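Inactive glucansucrase (Lactobacillus reuteri, PDB 5JBD) is an inactive form of a glucansucrase, a large glycoside hydrolase family 70 protein with a TIM-type barrel and a bound calcium ion. Local coordinates at residues Q226-L239 with D283-Q295. Sequence-based numbering, arbitrary orientation.
With CA (calcium ion), chain C.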
# COMPACT_ATOMS: atom_id res chain seq x y z
N GLN A 226 -3.28 -21.02 4.10
CA GLN A 226 -4.64 -20.90 3.54
C GLN A 226 -5.62 -21.88 4.20
O GLN A 226 -6.75 -21.50 4.52
CB GLN A 226 -4.60 -21.12 2.02
CG GLN A 226 -5.91 -20.87 1.28
CD GLN A 226 -5.75 -21.04 -0.23
OE1 GLN A 226 -4.68 -21.41 -0.70
NE2 GLN A 226 -6.82 -20.78 -0.97
N ALA A 227 -5.18 -23.13 4.41
CA ALA A 227 -6.03 -24.15 5.02
C ALA A 227 -5.96 -24.20 6.56
O ALA A 227 -6.57 -25.06 7.16
CB ALA A 227 -5.71 -25.52 4.43
N GLY A 228 -5.26 -23.27 7.21
CA GLY A 228 -5.15 -23.23 8.66
C GLY A 228 -4.31 -24.31 9.31
O GLY A 228 -4.47 -24.59 10.49
N ASN A 229 -3.42 -24.95 8.55
CA ASN A 229 -2.59 -26.03 9.10
C ASN A 229 -1.11 -25.97 8.68
O ASN A 229 -0.42 -26.98 8.68
CB ASN A 229 -3.21 -27.40 8.72
CG ASN A 229 -3.09 -27.72 7.24
OD1 ASN A 229 -2.71 -26.87 6.43
ND2 ASN A 229 -3.42 -28.95 6.89
N ASN A 230 -0.63 -24.80 8.30
CA ASN A 230 0.78 -24.63 7.95
C ASN A 230 1.14 -23.16 8.06
O ASN A 230 1.13 -22.42 7.05
CB ASN A 230 1.06 -25.17 6.55
CG ASN A 230 2.50 -24.96 6.11
OD1 ASN A 230 3.35 -24.49 6.89
ND2 ASN A 230 2.80 -25.31 4.86
N ASN A 231 1.46 -22.75 9.27
CA ASN A 231 1.87 -21.37 9.51
C ASN A 231 3.40 -21.19 9.45
O ASN A 231 3.97 -20.40 10.20
CB ASN A 231 1.36 -20.86 10.86
CG ASN A 231 1.53 -19.36 10.98
OD1 ASN A 231 1.48 -18.66 9.98
ND2 ASN A 231 1.74 -18.86 12.19
N SER A 232 4.05 -21.89 8.53
CA SER A 232 5.51 -21.76 8.41
C SER A 232 5.94 -20.37 7.93
O SER A 232 7.07 -19.96 8.23
CB SER A 232 6.07 -22.87 7.51
OG SER A 232 5.47 -22.86 6.23
N ASP A 233 5.06 -19.65 7.21
CA ASP A 233 5.35 -18.29 6.75
C ASP A 233 5.11 -17.22 7.82
O ASP A 233 5.79 -16.19 7.85
CB ASP A 233 4.50 -17.93 5.53
CG ASP A 233 4.62 -18.95 4.45
OD1 ASP A 233 5.73 -19.10 3.90
OD2 ASP A 233 3.61 -19.63 4.16
N ASN A 234 4.11 -17.45 8.67
CA ASN A 234 3.68 -16.49 9.68
C ASN A 234 3.46 -15.11 9.09
O ASN A 234 3.92 -14.12 9.67
CB ASN A 234 4.68 -16.47 10.85
CG ASN A 234 4.12 -15.79 12.08
OD1 ASN A 234 2.98 -16.04 12.49
ND2 ASN A 234 4.92 -14.92 12.69
N SER A 235 2.74 -15.04 7.97
CA SER A 235 2.45 -13.75 7.32
C SER A 235 1.17 -13.13 7.91
O SER A 235 0.14 -13.81 7.96
CB SER A 235 2.31 -13.93 5.80
OG SER A 235 2.41 -12.68 5.16
N PRO A 236 1.23 -11.86 8.35
CA PRO A 236 0.12 -11.29 9.13
C PRO A 236 -1.10 -10.87 8.33
O PRO A 236 -0.99 -10.45 7.17
CB PRO A 236 0.76 -10.06 9.79
CG PRO A 236 1.81 -9.63 8.82
CD PRO A 236 2.36 -10.90 8.24
N GLU A 237 -2.27 -10.97 8.96
CA GLU A 237 -3.52 -10.51 8.36
C GLU A 237 -3.57 -8.98 8.24
O GLU A 237 -4.10 -8.45 7.25
CB GLU A 237 -4.72 -10.98 9.19
CG GLU A 237 -6.09 -10.63 8.59
CD GLU A 237 -6.29 -11.27 7.23
OE1 GLU A 237 -6.21 -12.51 7.18
OE2 GLU A 237 -6.47 -10.53 6.22
N LEU A 238 -3.03 -8.29 9.25
CA LEU A 238 -3.23 -6.83 9.39
C LEU A 238 -2.00 -6.00 9.02
O LEU A 238 -0.88 -6.33 9.44
CB LEU A 238 -3.66 -6.51 10.82
CG LEU A 238 -4.87 -7.29 11.35
CD1 LEU A 238 -5.16 -6.94 12.81
CD2 LEU A 238 -6.11 -7.05 10.50
N LEU A 239 -2.23 -4.96 8.23
CA LEU A 239 -1.22 -3.95 7.88
C LEU A 239 -1.61 -2.58 8.42
O LEU A 239 -1.02 -2.09 9.39
CB LEU A 239 -1.03 -3.88 6.35
CG LEU A 239 -0.49 -5.13 5.67
CD1 LEU A 239 -0.47 -4.93 4.16
CD2 LEU A 239 0.90 -5.49 6.20
N ASP A 283 -1.72 -6.17 -4.85
CA ASP A 283 -1.19 -5.53 -3.64
C ASP A 283 -1.41 -6.39 -2.41
O ASP A 283 -2.48 -7.00 -2.24
CB ASP A 283 -1.89 -4.19 -3.41
CG ASP A 283 -1.31 -3.41 -2.23
OD1 ASP A 283 -0.11 -3.06 -2.27
OD2 ASP A 283 -2.07 -3.17 -1.28
N ALA A 284 -0.39 -6.48 -1.55
CA ALA A 284 -0.51 -7.16 -0.24
C ALA A 284 -0.98 -8.61 -0.35
O ALA A 284 -1.78 -9.11 0.45
CB ALA A 284 -1.45 -6.35 0.67
N ALA A 285 -0.47 -9.31 -1.36
CA ALA A 285 -0.87 -10.70 -1.62
C ALA A 285 -0.51 -11.66 -0.48
O ALA A 285 -1.12 -12.72 -0.40
CB ALA A 285 -0.29 -11.21 -2.91
N ASP A 286 0.41 -11.26 0.41
CA ASP A 286 0.73 -12.05 1.60
C ASP A 286 -0.16 -11.76 2.81
O ASP A 286 0.00 -12.39 3.85
CB ASP A 286 2.20 -11.87 2.06
CG ASP A 286 3.25 -12.15 0.95
OD1 ASP A 286 2.91 -12.79 -0.06
OD2 ASP A 286 4.42 -11.73 1.14
N ASN A 287 -1.08 -10.79 2.70
CA ASN A 287 -1.82 -10.30 3.87
C ASN A 287 -3.34 -10.42 3.71
O ASN A 287 -4.09 -9.80 4.45
CB ASN A 287 -1.43 -8.85 4.13
CG ASN A 287 0.08 -8.65 4.10
OD1 ASN A 287 0.58 -8.04 3.17
ND2 ASN A 287 0.80 -9.17 5.10
N ILE A 288 -3.76 -11.24 2.75
CA ILE A 288 -5.17 -11.47 2.43
C ILE A 288 -5.39 -12.98 2.35
O ILE A 288 -4.48 -13.71 1.96
CB ILE A 288 -5.57 -10.77 1.11
CG1 ILE A 288 -4.75 -11.29 -0.09
CG2 ILE A 288 -5.42 -9.26 1.24
CD1 ILE A 288 -4.92 -10.49 -1.37
N ASP A 289 -6.57 -13.44 2.72
CA ASP A 289 -6.97 -14.84 2.56
C ASP A 289 -6.59 -15.30 1.14
O ASP A 289 -7.02 -14.70 0.15
CB ASP A 289 -8.47 -15.01 2.82
CG ASP A 289 -8.90 -16.47 2.94
OD1 ASP A 289 -8.45 -17.31 2.13
OD2 ASP A 289 -9.72 -16.79 3.82
N ALA A 290 -5.73 -16.32 1.06
CA ALA A 290 -5.20 -16.78 -0.24
C ALA A 290 -6.25 -17.33 -1.19
O ALA A 290 -5.96 -17.46 -2.39
CB ALA A 290 -4.07 -17.79 -0.05
N ASP A 291 -7.46 -17.64 -0.70
CA ASP A 291 -8.59 -17.98 -1.57
C ASP A 291 -8.75 -16.99 -2.71
O ASP A 291 -9.10 -17.39 -3.82
CB ASP A 291 -9.92 -17.96 -0.81
CG ASP A 291 -10.03 -19.02 0.26
OD1 ASP A 291 -9.20 -19.96 0.33
OD2 ASP A 291 -10.99 -18.90 1.06
N VAL A 292 -8.51 -15.70 -2.45
CA VAL A 292 -8.77 -14.67 -3.46
C VAL A 292 -7.76 -14.73 -4.61
O VAL A 292 -8.07 -14.32 -5.72
CB VAL A 292 -8.86 -13.24 -2.88
CG1 VAL A 292 -9.90 -13.17 -1.77
CG2 VAL A 292 -7.50 -12.73 -2.41
N LEU A 293 -6.58 -15.29 -4.36
CA LEU A 293 -5.61 -15.52 -5.43
C LEU A 293 -6.04 -16.70 -6.31
O LEU A 293 -5.94 -16.61 -7.53
CB LEU A 293 -4.20 -15.74 -4.86
CG LEU A 293 -3.68 -14.69 -3.87
CD1 LEU A 293 -2.36 -15.14 -3.29
CD2 LEU A 293 -3.53 -13.34 -4.55
N ASP A 294 -6.55 -17.77 -5.71
CA ASP A 294 -7.16 -18.87 -6.47
C ASP A 294 -8.30 -18.37 -7.35
O ASP A 294 -8.39 -18.70 -8.52
CB ASP A 294 -7.72 -19.95 -5.52
CG ASP A 294 -6.64 -20.76 -4.82
OD1 ASP A 294 -5.50 -20.87 -5.32
OD2 ASP A 294 -6.95 -21.34 -3.76
N GLN A 295 -9.17 -17.56 -6.75
CA GLN A 295 -10.41 -17.09 -7.41
C GLN A 295 -10.12 -16.13 -8.55
O GLN A 295 -10.75 -16.22 -9.61
CB GLN A 295 -11.35 -16.48 -6.37
CG GLN A 295 -11.91 -17.58 -5.47
CD GLN A 295 -12.36 -17.13 -4.10
OE1 GLN A 295 -12.15 -15.98 -3.68
NE2 GLN A 295 -12.96 -18.07 -3.36
CA CA C . -5.71 -8.45 5.59
O HOH W 1 -8.23 -11.77 4.40
O HOH W 2 -7.59 -8.14 4.11
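E237 and N287 meet at a calcium ion, which takes the E237 backbone O and side-chain OE2, each at 2.3 Å, together with N287 O. Oxygens that would be expected to repel, such as E237 OE2 and N287 O, are held 3.1 Å apart as shared ligands of the metal. The glutamate bends at chi2 (61°) to bring OE2 back to the metal, where a water bridges it to D289 N; OE1 is hydrogen-bonded elsewhere, N220 being the side chain's main outside partner. N287 ND2 gives P236 O an in-plane bond of 3.0 Å, while L239 CD1 makes van der Waals contact with N287 OD1. S235 OG donates to D286 O from above its carbonyl plane, at 2.8 Å. Toward the helical end of 283-295, the extended side chain of Q226 lies over A290 CB and spends both N-H groups of NE2 on two aspartates of helix 291-304: a nearly straight bond to the anti lone pair of D291 OD1 (2.8 Å) and another to D294 OD2, met from above the carboxylate plane. K334 satisfies Q226 OE1 and pairs with D294, S822 serves D289 and D291, and D289 OD1 caps D291 N. With D243, N751 and a second water also coordinating, this calcium site ties the long loop between strands 193-197 and 242-244 to 283-295, which follows barrel strand 279-282.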